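Local atomic coordinates of chitinase A (Cycas revoluta, PDB entry 4MNK), a protein that probably hydrolyses the beta-1,4 linkages of chitin as a class V chitinase of glycoside hydrolase family 18, and holds N-acetylglucosamine oligomers in its cleft. Residues Y13-E17 with F18-K22; A227-P230 with P231-V235; Q315-E319 with K320-G324. All coordinates share one frame; numbering follows the deposited sequence. Where two conformers were deposited one is given.

Interaction 1 of 3, residues Y13-E17 with F18-K22; sequences YSVSE and FPPSK. With NAG (2-acetamido-2-deoxy-beta-D-glucopyranose), chain B.
The glycan pocket of this chitinase is walled in part by Tyr13, whose ring lies against a bound NAG; just after it in the chain Ser14 and Phe18 close a turn. C5 of the sugar stands 3.6 Å above the Tyr13 ring plane, over its centre, while the exocyclic C6 reaches to 3.7 Å from CE1. The C-H-rich side of the pyranose thus meets an aromatic face, and tyrosine suits the place because it offers a broad, apolar surface to the sugar. Its CG lies between the backbone N and the carbonyl carbon (chi1 78°), which brings the ring to the sugar.

In the turn, Phe18 N donates to Ser14 O at 2.7 Å with an N-H...O angle of 153°. The same oxygen takes a second, weak bond from Glu17 N. One residue further on, Val15 O lies 3.2 Å from Pro19 N, but a proline nitrogen has no hydrogen to give, and the helix-like run of bonds stops there. Pro19 CD still packs on Val15 O at 3.4 Å. Serine suits position 14 because its OG can bond back to Pro11 O.

With CG anti to the backbone N (chi1 -161°), the Phe18 ring is set beside the following 3-10 turn, and Lys22 CB rests 3.6 Å above one face, toward the rim. That short turn is closed by Lys22 N to Pro19 O at 2.9 Å.

The loop follows barrel strand 5-11 and leads to strand 30-36. Trp10, in the first of these strands, binds Phe18 O through NE1 and packs against Val15 and Pro20, while Thr54, Phe58 and Thr61 of helix 52-63 flank the same two side chains.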
ATOM      1  N   TYR A  13      13.198  -1.174   6.149  1.00  9.43           N
ATOM      2  CA  TYR A  13      13.576  -0.529   7.415  1.00 10.13           C
ATOM      3  C   TYR A  13      13.420  -1.466   8.614  1.00 10.30           C
ATOM      4  O   TYR A  13      14.059  -1.268   9.648  1.00 10.74           O
ATOM      5  CB  TYR A  13      12.785   0.778   7.651  1.00 10.43           C
ATOM      6  CG  TYR A  13      11.348   0.598   8.134  1.00 10.82           C
ATOM      7  CD1 TYR A  13      11.072   0.146   9.427  1.00 11.17           C
ATOM      8  CD2 TYR A  13      10.269   0.902   7.305  1.00 11.26           C
ATOM      9  CE1 TYR A  13       9.768  -0.027   9.872  1.00 11.23           C
ATOM     10  CE2 TYR A  13       8.955   0.742   7.745  1.00 11.01           C
ATOM     11  CZ  TYR A  13       8.714   0.273   9.028  1.00 11.14           C
ATOM     12  OH  TYR A  13       7.424   0.100   9.481  1.00 12.09           O
ATOM     13  N   SER A  14      12.570  -2.482   8.468  1.00 10.21           N
ATOM     14  CA  SER A  14      12.191  -3.341   9.588  1.00 10.44           C
ATOM     15  C   SER A  14      13.074  -4.577   9.755  1.00 10.85           C
ATOM     16  O   SER A  14      12.810  -5.408  10.622  1.00 11.04           O
ATOM     17  CB  SER A  14      10.721  -3.759   9.457  1.00 10.16           C
ATOM     18  OG  SER A  14      10.537  -4.679   8.391  1.00  9.53           O
ATOM     19  N   VAL A  15      14.129  -4.678   8.946  1.00 11.45           N
ATOM     20  CA  VAL A  15      14.932  -5.907   8.848  1.00 12.21           C
ATOM     21  C   VAL A  15      15.447  -6.482  10.183  1.00 12.77           C
ATOM     22  O   VAL A  15      15.429  -7.699  10.373  1.00 13.01           O
ATOM     23  CB  VAL A  15      16.083  -5.762   7.804  1.00 12.12           C
ATOM     24  CG1 VAL A  15      17.176  -4.805   8.289  1.00 12.35           C
ATOM     25  CG2 VAL A  15      16.663  -7.126   7.431  1.00 12.37           C
ATOM     26  N   SER A  16      15.880  -5.615  11.097  1.00 13.43           N
ATOM     27  CA  SER A  16      16.454  -6.069  12.371  1.00 14.15           C
ATOM     28  C   SER A  16      15.410  -6.684  13.306  1.00 14.19           C
ATOM     29  O   SER A  16      15.698  -7.654  14.010  1.00 15.01           O
ATOM     30  CB  SER A  16      17.203  -4.934  13.078  1.00 14.53           C
ATOM     31  OG  SER A  16      18.276  -4.455  12.287  1.00 15.75           O
ATOM     32  N   GLU A  17      14.202  -6.123  13.308  1.00 13.76           N
ATOM     33  CA  GLU A  17      13.128  -6.614  14.176  1.00 13.40           C
ATOM     34  C   GLU A  17      12.194  -7.603  13.476  1.00 12.31           C
ATOM     35  O   GLU A  17      11.589  -8.453  14.128  1.00 12.43           O
ATOM     36  CB  GLU A  17      12.341  -5.456  14.807  1.00 14.00           C
ATOM     37  CG  GLU A  17      11.776  -4.435  13.826  1.00 15.52           C
ATOM     38  CD  GLU A  17      11.201  -3.197  14.508  1.00 17.57           C
ATOM     39  OE1 GLU A  17      10.689  -2.314  13.788  1.00 18.96           O
ATOM     40  OE2 GLU A  17      11.261  -3.096  15.754  1.00 18.85           O
ATOM     41  N   PHE A  18      12.093  -7.494  12.152  1.00 11.05           N
ATOM     42  CA  PHE A  18      11.227  -8.368  11.366  1.00 10.11           C
ATOM     43  C   PHE A  18      11.889  -8.690  10.025  1.00  9.54           C
ATOM     44  O   PHE A  18      11.543  -8.102   8.997  1.00  9.26           O
ATOM     45  CB  PHE A  18       9.851  -7.719  11.166  1.00 10.04           C
ATOM     46  CG  PHE A  18       8.763  -8.687  10.784  1.00  9.39           C
ATOM     47  CD1 PHE A  18       8.067  -9.396  11.759  1.00  9.79           C
ATOM     48  CD2 PHE A  18       8.423  -8.881   9.448  1.00  9.46           C
ATOM     49  CE1 PHE A  18       7.056 -10.286  11.409  1.00  9.91           C
ATOM     50  CE2 PHE A  18       7.413  -9.764   9.090  1.00  9.61           C
ATOM     51  CZ  PHE A  18       6.729 -10.469  10.070  1.00  9.52           C
ATOM     52  N   PRO A  19      12.862  -9.620  10.028  1.00  9.30           N
ATOM     53  CA  PRO A  19      13.500 -10.009   8.770  1.00  8.98           C
ATOM     54  C   PRO A  19      12.515 -10.757   7.864  1.00  8.43           C
ATOM     55  O   PRO A  19      11.497 -11.249   8.349  1.00  8.14           O
ATOM     56  CB  PRO A  19      14.641 -10.926   9.224  1.00  9.38           C
ATOM     57  CG  PRO A  19      14.199 -11.459  10.536  1.00  9.75           C
ATOM     58  CD  PRO A  19      13.416 -10.358  11.179  1.00  9.46           C
ATOM     59  N   PRO A  20      12.805 -10.834   6.550  1.00  8.02           N
ATOM     60  CA  PRO A  20      11.884 -11.515   5.633  1.00  7.76           C
ATOM     61  C   PRO A  20      11.538 -12.951   6.037  1.00  7.72           C
ATOM     62  O   PRO A  20      10.455 -13.439   5.708  1.00  7.67           O
ATOM     63  CB  PRO A  20      12.640 -11.484   4.303  1.00  7.73           C
ATOM     64  CG  PRO A  20      13.453 -10.236   4.396  1.00  7.86           C
ATOM     65  CD  PRO A  20      13.919 -10.196   5.823  1.00  7.96           C
ATOM     66  N   SER A  21      12.438 -13.611   6.763  1.00  7.97           N
ATOM     67  CA  SER A  21      12.200 -14.973   7.240  1.00  8.29           C
ATOM     68  C   SER A  21      10.993 -15.095   8.177  1.00  8.29           C
ATOM     69  O   SER A  21      10.454 -16.186   8.351  1.00  8.39           O
ATOM     70  CB  SER A  21      13.452 -15.526   7.926  1.00  8.41           C
ATOM     71  OG  SER A  21      13.792 -14.746   9.060  1.00  9.70           O
ATOM     72  N   LYS A  22      10.577 -13.974   8.765  1.00  8.42           N
ATOM     73  CA  LYS A  22       9.448 -13.952   9.696  1.00  8.97           C
ATOM     74  C   LYS A  22       8.087 -13.821   9.013  1.00  8.48           C
ATOM     75  O   LYS A  22       7.056 -14.041   9.651  1.00  8.78           O
ATOM     76  CB  LYS A  22       9.621 -12.835  10.727  1.00  9.41           C
ATOM     77  CG  LYS A  22      10.673 -13.121  11.784  1.00 11.21           C
ATOM     78  CD  LYS A  22      10.586 -12.120  12.926  1.00 14.23           C
ATOM     79  CE  LYS A  22      11.448 -12.543  14.105  1.00 16.21           C
ATOM     80  NZ  LYS A  22      10.879 -13.714  14.822  1.00 17.85           N
TER
HETATM   81  C1  NAG B   3       9.955   4.703   7.933  1.00 21.78           C
HETATM   82  C2  NAG B   3      11.230   5.543   7.847  1.00 22.77           C
HETATM   83  C3  NAG B   3      12.361   4.947   8.688  1.00 23.32           C
HETATM   84  C4  NAG B   3      11.892   4.528  10.081  1.00 23.43           C
HETATM   85  C5  NAG B   3      10.588   3.728  10.006  1.00 23.09           C
HETATM   86  C6  NAG B   3      10.036   3.378  11.388  1.00 23.56           C
HETATM   87  C7  NAG B   3      11.398   6.749   5.716  1.00 23.65           C
HETATM   88  C8  NAG B   3      11.929   6.718   4.314  1.00 23.82           C
HETATM   89  N2  NAG B   3      11.666   5.678   6.467  1.00 23.31           N
HETATM   90  O3  NAG B   3      13.399   5.895   8.809  1.00 23.74           O
HETATM   91  O4  NAG B   3      12.903   3.755  10.691  1.00 24.03           O
HETATM   92  O5  NAG B   3       9.615   4.462   9.286  1.00 22.23           O
HETATM   93  O6  NAG B   3       9.509   4.527  12.015  1.00 24.25           O
HETATM   94  O7  NAG B   3      10.753   7.723   6.109  1.00 24.14           O

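Interaction 2 of 3, residues A227-P230 with P231-V235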
ATOM      1  N   ALA A 227     -15.398   4.878 -13.386  1.00 13.19           N
ATOM      2  CA  ALA A 227     -14.539   5.412 -14.440  1.00 13.11           C
ATOM      3  C   ALA A 227     -14.268   4.380 -15.535  1.00 13.11           C
ATOM      4  O   ALA A 227     -13.887   4.739 -16.650  1.00 13.23           O
ATOM      5  CB  ALA A 227     -13.233   5.927 -13.854  1.00 13.18           C
ATOM      6  N   GLY A 228     -14.457   3.103 -15.207  1.00 12.95           N
ATOM      7  CA  GLY A 228     -14.313   2.022 -16.181  1.00 12.96           C
ATOM      8  C   GLY A 228     -13.181   1.045 -15.924  1.00 12.61           C
ATOM      9  O   GLY A 228     -12.828   0.261 -16.805  1.00 12.94           O
ATOM     10  N   MET A 229     -12.605   1.080 -14.723  1.00 12.57           N
ATOM     11  CA  MET A 229     -11.555   0.129 -14.370  1.00 12.33           C
ATOM     12  C   MET A 229     -12.137  -1.279 -14.267  1.00 12.29           C
ATOM     13  O   MET A 229     -13.115  -1.479 -13.540  1.00 12.53           O
ATOM     14  CB  MET A 229     -10.881   0.509 -13.048  1.00 12.30           C
ATOM     15  CG  MET A 229      -9.684  -0.370 -12.705  1.00 12.05           C
ATOM     16  SD  MET A 229      -8.265  -0.023 -13.760  1.00 11.72           S
ATOM     17  CE  MET A 229      -7.546   1.372 -12.893  1.00 12.08           C
ATOM     18  N   PRO A 230     -11.551  -2.255 -14.994  1.00 12.22           N
ATOM     19  CA  PRO A 230     -11.970  -3.640 -14.793  1.00 11.94           C
ATOM     20  C   PRO A 230     -11.775  -3.989 -13.317  1.00 11.62           C
ATOM     21  O   PRO A 230     -10.702  -3.707 -12.768  1.00 11.52           O
ATOM     22  CB  PRO A 230     -11.002  -4.437 -15.672  1.00 12.06           C
ATOM     23  CG  PRO A 230     -10.532  -3.470 -16.701  1.00 12.44           C
ATOM     24  CD  PRO A 230     -10.483  -2.145 -16.004  1.00 12.32           C
ATOM     25  N   PRO A 231     -12.797  -4.591 -12.676  0.50 11.38           N
ATOM     26  CA  PRO A 231     -12.753  -4.829 -11.230  0.50 11.26           C
ATOM     27  C   PRO A 231     -11.553  -5.667 -10.792  0.50 11.19           C
ATOM     28  O   PRO A 231     -10.993  -5.421  -9.720  0.50 10.94           O
ATOM     29  CB  PRO A 231     -14.068  -5.567 -10.952  0.50 11.34           C
ATOM     30  CG  PRO A 231     -14.484  -6.128 -12.269  0.50 11.15           C
ATOM     31  CD  PRO A 231     -14.030  -5.127 -13.279  0.50 11.38           C
ATOM     32  N   GLU A 232     -11.153  -6.625 -11.627  1.00 11.23           N
ATOM     33  CA  GLU A 232     -10.010  -7.496 -11.332  1.00 11.53           C
ATOM     34  C   GLU A 232      -8.655  -6.760 -11.282  1.00 11.04           C
ATOM     35  O   GLU A 232      -7.672  -7.306 -10.779  1.00 11.11           O
ATOM     36  CB  GLU A 232      -9.963  -8.688 -12.303  1.00 12.12           C
ATOM     37  CG  GLU A 232      -9.475  -8.371 -13.718  1.00 13.91           C
ATOM     38  CD  GLU A 232     -10.571  -7.896 -14.668  1.00 16.02           C
ATOM     39  OE1 GLU A 232     -10.280  -7.775 -15.877  1.00 18.02           O
ATOM     40  OE2 GLU A 232     -11.715  -7.643 -14.227  1.00 16.60           O
ATOM     41  N   LYS A 233      -8.619  -5.527 -11.793  1.00 10.45           N
ATOM     42  CA  LYS A 233      -7.416  -4.687 -11.769  1.00 10.24           C
ATOM     43  C   LYS A 233      -7.255  -3.910 -10.458  1.00  9.45           C
ATOM     44  O   LYS A 233      -6.240  -3.239 -10.256  1.00  9.48           O
ATOM     45  CB  LYS A 233      -7.424  -3.701 -12.948  1.00 10.71           C
ATOM     46  CG  LYS A 233      -7.378  -4.337 -14.334  1.00 12.04           C
ATOM     47  CD  LYS A 233      -5.969  -4.774 -14.703  1.00 12.98           C
ATOM     48  CE  LYS A 233      -5.920  -5.352 -16.102  1.00 13.64           C
ATOM     49  NZ  LYS A 233      -4.538  -5.745 -16.483  1.00 14.17           N
ATOM     50  N   LEU A 234      -8.252  -3.988  -9.580  1.00  8.72           N
ATOM     51  CA  LEU A 234      -8.201  -3.286  -8.300  1.00  8.36           C
ATOM     52  C   LEU A 234      -7.876  -4.235  -7.159  1.00  7.71           C
ATOM     53  O   LEU A 234      -8.514  -5.279  -7.002  1.00  7.85           O
ATOM     54  CB  LEU A 234      -9.523  -2.569  -8.007  1.00  8.38           C
ATOM     55  CG  LEU A 234     -10.003  -1.479  -8.972  1.00  8.66           C
ATOM     56  CD1 LEU A 234     -11.417  -1.064  -8.613  1.00  9.30           C
ATOM     57  CD2 LEU A 234      -9.076  -0.269  -8.976  1.00  9.35           C
ATOM     58  N   VAL A 235      -6.878  -3.857  -6.368  1.00  7.00           N
ATOM     59  CA  VAL A 235      -6.500  -4.604  -5.178  1.00  6.61           C
ATOM     60  C   VAL A 235      -6.698  -3.686  -3.971  1.00  6.36           C
ATOM     61  O   VAL A 235      -6.094  -2.617  -3.881  1.00  6.36           O
ATOM     62  CB  VAL A 235      -5.052  -5.144  -5.293  1.00  6.43           C
ATOM     63  CG1 VAL A 235      -4.577  -5.736  -3.980  1.00  6.24           C
ATOM     64  CG2 VAL A 235      -4.979  -6.194  -6.387  1.00  7.10           C
TER
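The Pro230 ring presents one face to Lys233 and an edge to Glu232. Over the face lies Lys233 CG, 3.9 Å from Pro230 CB and almost as near to the ring's CG and CD. At the CB corner the Glu232 carboxylate stands broadside to Pro230, OE1 being 3.4 Å from CB. Glu232 arrives there because its CG sits between the backbone N and the carbonyl carbon (chi1 75°) and the chain then folds back at chi2.

Beneath these side chains the backbone makes a 3-10 turn. Lys233 N donates to Pro230 O at 2.9 Å from well above the carbonyl plane, and Leu234 N follows with a bond to Pro231 O. Pro231 suits the first position of such a turn, where its ring fixes phi and no N-H is required. This is the link between helix 217-227 and strand 234-247 of the TIM barrel, on the side of the fold where helices hand over to strands. The helix ends in a Schellman motif at Gly228, whose positive phi (115°) would press a CB against the preceding carbonyl oxygen.

Met229, buried and flexible, packs against Leu234 and Lys233. Its CG, anti to the backbone N, meets Leu234 CD2 at 3.8 Å, and beyond the bend SD lies 3.9 Å from Lys233 CB, the two side chains crossing at about a right angle. Outside the turn Met229 packs on Val177 and Ile180 of helix 177-183, and Lys233 NZ hydrogen-bonds to Ala181 O and Leu184 O.

Interaction 3 of 3, residues Q315-E319 with K320-G324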
ATOM      1  N   GLN A 315     -14.408  -9.760   2.381  1.00  7.84           N
ATOM      2  CA  GLN A 315     -15.665 -10.203   1.786  1.00  8.25           C
ATOM      3  C   GLN A 315     -16.233  -9.123   0.863  1.00  8.33           C
ATOM      4  O   GLN A 315     -16.735  -9.431  -0.218  1.00  8.12           O
ATOM      5  CB  GLN A 315     -16.678 -10.599   2.864  1.00  8.42           C
ATOM      6  CG  GLN A 315     -17.932 -11.288   2.323  1.00  9.41           C
ATOM      7  CD  GLN A 315     -17.633 -12.551   1.529  1.00 10.60           C
ATOM      8  OE1 GLN A 315     -16.695 -13.291   1.831  1.00 11.68           O
ATOM      9  NE2 GLN A 315     -18.441 -12.805   0.508  1.00 11.99           N
ATOM     10  N   TYR A 316     -16.141  -7.864   1.293  1.00  8.48           N
ATOM     11  CA  TYR A 316     -16.510  -6.726   0.447  1.00  8.93           C
ATOM     12  C   TYR A 316     -15.760  -6.764  -0.889  1.00  8.83           C
ATOM     13  O   TYR A 316     -16.369  -6.617  -1.949  1.00  8.85           O
ATOM     14  CB  TYR A 316     -16.265  -5.394   1.172  1.00  9.04           C
ATOM     15  CG  TYR A 316     -16.325  -4.186   0.258  1.00  9.87           C
ATOM     16  CD1 TYR A 316     -17.539  -3.563  -0.032  1.00 10.66           C
ATOM     17  CD2 TYR A 316     -15.166  -3.677  -0.335  1.00 10.67           C
ATOM     18  CE1 TYR A 316     -17.596  -2.460  -0.882  1.00 11.60           C
ATOM     19  CE2 TYR A 316     -15.215  -2.579  -1.188  1.00 11.76           C
ATOM     20  CZ  TYR A 316     -16.430  -1.977  -1.453  1.00 12.03           C
ATOM     21  OH  TYR A 316     -16.468  -0.894  -2.296  1.00 13.49           O
ATOM     22  N   ALA A 317     -14.442  -6.955  -0.833  1.00  8.91           N
ATOM     23  CA  ALA A 317     -13.614  -7.018  -2.038  1.00  9.17           C
ATOM     24  C   ALA A 317     -14.065  -8.142  -2.964  1.00  9.67           C
ATOM     25  O   ALA A 317     -14.118  -7.969  -4.186  1.00  9.16           O
ATOM     26  CB  ALA A 317     -12.136  -7.170  -1.672  1.00  9.21           C
ATOM     27  N   LYS A 318     -14.409  -9.286  -2.378  1.00 10.34           N
ATOM     28  CA  LYS A 318     -14.920 -10.409  -3.157  1.00 11.39           C
ATOM     29  C   LYS A 318     -16.273 -10.084  -3.796  1.00 11.57           C
ATOM     30  O   LYS A 318     -16.473 -10.359  -4.981  1.00 11.60           O
ATOM     31  CB  LYS A 318     -14.997 -11.683  -2.308  1.00 11.87           C
ATOM     32  CG  LYS A 318     -14.981 -12.960  -3.141  1.00 13.64           C
ATOM     33  CD  LYS A 318     -14.503 -14.167  -2.346  1.00 16.18           C
ATOM     34  CE  LYS A 318     -15.652 -14.887  -1.671  1.00 17.67           C
ATOM     35  NZ  LYS A 318     -15.218 -16.205  -1.131  1.00 18.49           N
ATOM     36  N   GLU A 319     -17.176  -9.483  -3.017  1.00 11.82           N
ATOM     37  CA  GLU A 319     -18.498  -9.048  -3.493  1.00 12.34           C
ATOM     38  C   GLU A 319     -18.384  -8.047  -4.641  1.00 11.95           C
ATOM     39  O   GLU A 319     -19.173  -8.078  -5.588  1.00 11.98           O
ATOM     40  CB  GLU A 319     -19.299  -8.400  -2.359  1.00 12.89           C
ATOM     41  CG  GLU A 319     -19.742  -9.333  -1.237  1.00 15.28           C
ATOM     42  CD  GLU A 319     -20.079  -8.590   0.057  1.00 17.72           C
ATOM     43  OE1 GLU A 319     -20.085  -7.337   0.064  1.00 18.83           O
ATOM     44  OE2 GLU A 319     -20.338  -9.262   1.078  1.00 19.17           O
ATOM     45  N   LYS A 320     -17.399  -7.156  -4.543  1.00 11.47           N
ATOM     46  CA  LYS A 320     -17.172  -6.140  -5.567  1.00 11.19           C
ATOM     47  C   LYS A 320     -16.355  -6.657  -6.749  1.00 10.81           C
ATOM     48  O   LYS A 320     -16.056  -5.900  -7.677  1.00 10.87           O
ATOM     49  CB  LYS A 320     -16.520  -4.890  -4.963  1.00 11.33           C
ATOM     50  CG  LYS A 320     -17.430  -4.075  -4.051  1.00 11.90           C
ATOM     51  CD  LYS A 320     -18.702  -3.580  -4.751  1.00 12.08           C
ATOM     52  CE  LYS A 320     -18.400  -2.545  -5.824  1.00 12.41           C
ATOM     53  NZ  LYS A 320     -19.633  -2.103  -6.531  1.00 13.18           N
ATOM     54  N   ARG A 321     -16.002  -7.943  -6.708  1.00 10.35           N
ATOM     55  CA  ARG A 321     -15.301  -8.636  -7.802  1.00  9.99           C
ATOM     56  C   ARG A 321     -13.878  -8.122  -8.031  1.00  9.69           C
ATOM     57  O   ARG A 321     -13.341  -8.185  -9.142  1.00  9.96           O
ATOM     58  CB  ARG A 321     -16.128  -8.584  -9.095  1.00  9.97           C
ATOM     59  CG  ARG A 321     -17.605  -8.889  -8.870  1.00 10.46           C
ATOM     60  CD  ARG A 321     -18.429  -8.681 -10.114  1.00 10.46           C
ATOM     61  NE  ARG A 321     -18.340  -7.315 -10.623  1.00 10.12           N
ATOM     62  CZ  ARG A 321     -18.824  -6.926 -11.797  1.00  9.73           C
ATOM     63  NH1 ARG A 321     -18.692  -5.667 -12.188  1.00  9.32           N
ATOM     64  NH2 ARG A 321     -19.441  -7.800 -12.581  1.00 10.25           N
ATOM     65  N   LEU A 322     -13.264  -7.633  -6.960  1.00  9.25           N
ATOM     66  CA  LEU A 322     -11.922  -7.066  -7.038  1.00  8.86           C
ATOM     67  C   LEU A 322     -10.874  -8.157  -7.236  1.00  8.57           C
ATOM     68  O   LEU A 322     -11.143  -9.337  -7.003  1.00  8.82           O
ATOM     69  CB  LEU A 322     -11.618  -6.223  -5.794  1.00  8.83           C
ATOM     70  CG  LEU A 322     -12.615  -5.118  -5.421  1.00  8.67           C
ATOM     71  CD1 LEU A 322     -12.061  -4.286  -4.283  1.00  8.65           C
ATOM     72  CD2 LEU A 322     -12.987  -4.228  -6.608  1.00  8.64           C
ATOM     73  N   GLY A 323      -9.687  -7.758  -7.687  1.00  8.47           N
ATOM     74  CA  GLY A 323      -8.591  -8.694  -7.910  1.00  8.17           C
ATOM     75  C   GLY A 323      -8.090  -9.334  -6.629  1.00  7.87           C
ATOM     76  O   GLY A 323      -7.570 -10.448  -6.651  1.00  8.23           O
ATOM     77  N   GLY A 324      -8.257  -8.627  -5.514  1.00  7.43           N
ATOM     78  CA  GLY A 324      -7.833  -9.113  -4.208  1.00  7.04           C
ATOM     79  C   GLY A 324      -7.629  -7.982  -3.229  1.00  6.60           C
ATOM     80  O   GLY A 324      -8.290  -6.948  -3.313  1.00  6.40           O
TER
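Lys320 folds over Tyr316, four residues back along the chain. Its CB lies 3.5 Å from Tyr316 O, the oxygen that also accepts Lys320 N at 2.8 Å. CG, anti to the carbonyl carbon (chi1 -70°), then comes over the tyrosine ring, 3.4 Å above the plane and offset toward CZ, in a CH-pi contact. A bend at chi2 brings Lys320 CD to 4.2 Å from Tyr316 CE1, and a second at chi3 leads on to NZ, which forms a salt bridge with Glu222 OE1 of helix 217-227. Lysine suits the site because its stem is apolar enough for a ring and its tip charged for Glu222. Tyr316 OH is buried with no partner in the model; what Lys320 meets is the face of the ring. With an alanine in place of Tyr316, the Lys320 stem would probably lose the aromatic face beneath its CG, and a gap is likely to open beside Ile221.

Beyond Lys320 the chain reverses. Arg321 takes a positive phi (67°), and its N bonds to Lys318 O at 3.0 Å from far above the carbonyl plane. Leu322 N reaches Ala317 O at 2.9 Å in a much straighter approach, while Leu322 CD1 packs on Ala317 CB at 3.9 Å. The two backward bonds and the apolar pair that spans them are the signature of a Schellman motif, which ends helix 307-319 ahead of the barrel strand 324-328.

In the fold
From the N terminus, interaction 1 closes a turn within the loop between strands 5-11 and 30-36, beside one of the glycan pockets, to which Tyr13 belongs. Interaction 2 comes much later, turning the chain from helix 217-227 into strand 234-247, and interaction 3 does the same between helix 307-319 and strand 324-328. The three follow in series; none nests within or crosses another. Interaction 1 stands apart, its centre about 32 Å from that of interaction 2 and about 30 Å from that of interaction 3. The other two touch: Gly323 N probably bonds to Leu234 O where their parallel strands begin, and Pro231 packs on Arg321, joining two helix-to-strand turns that feed neighbouring parallel strands.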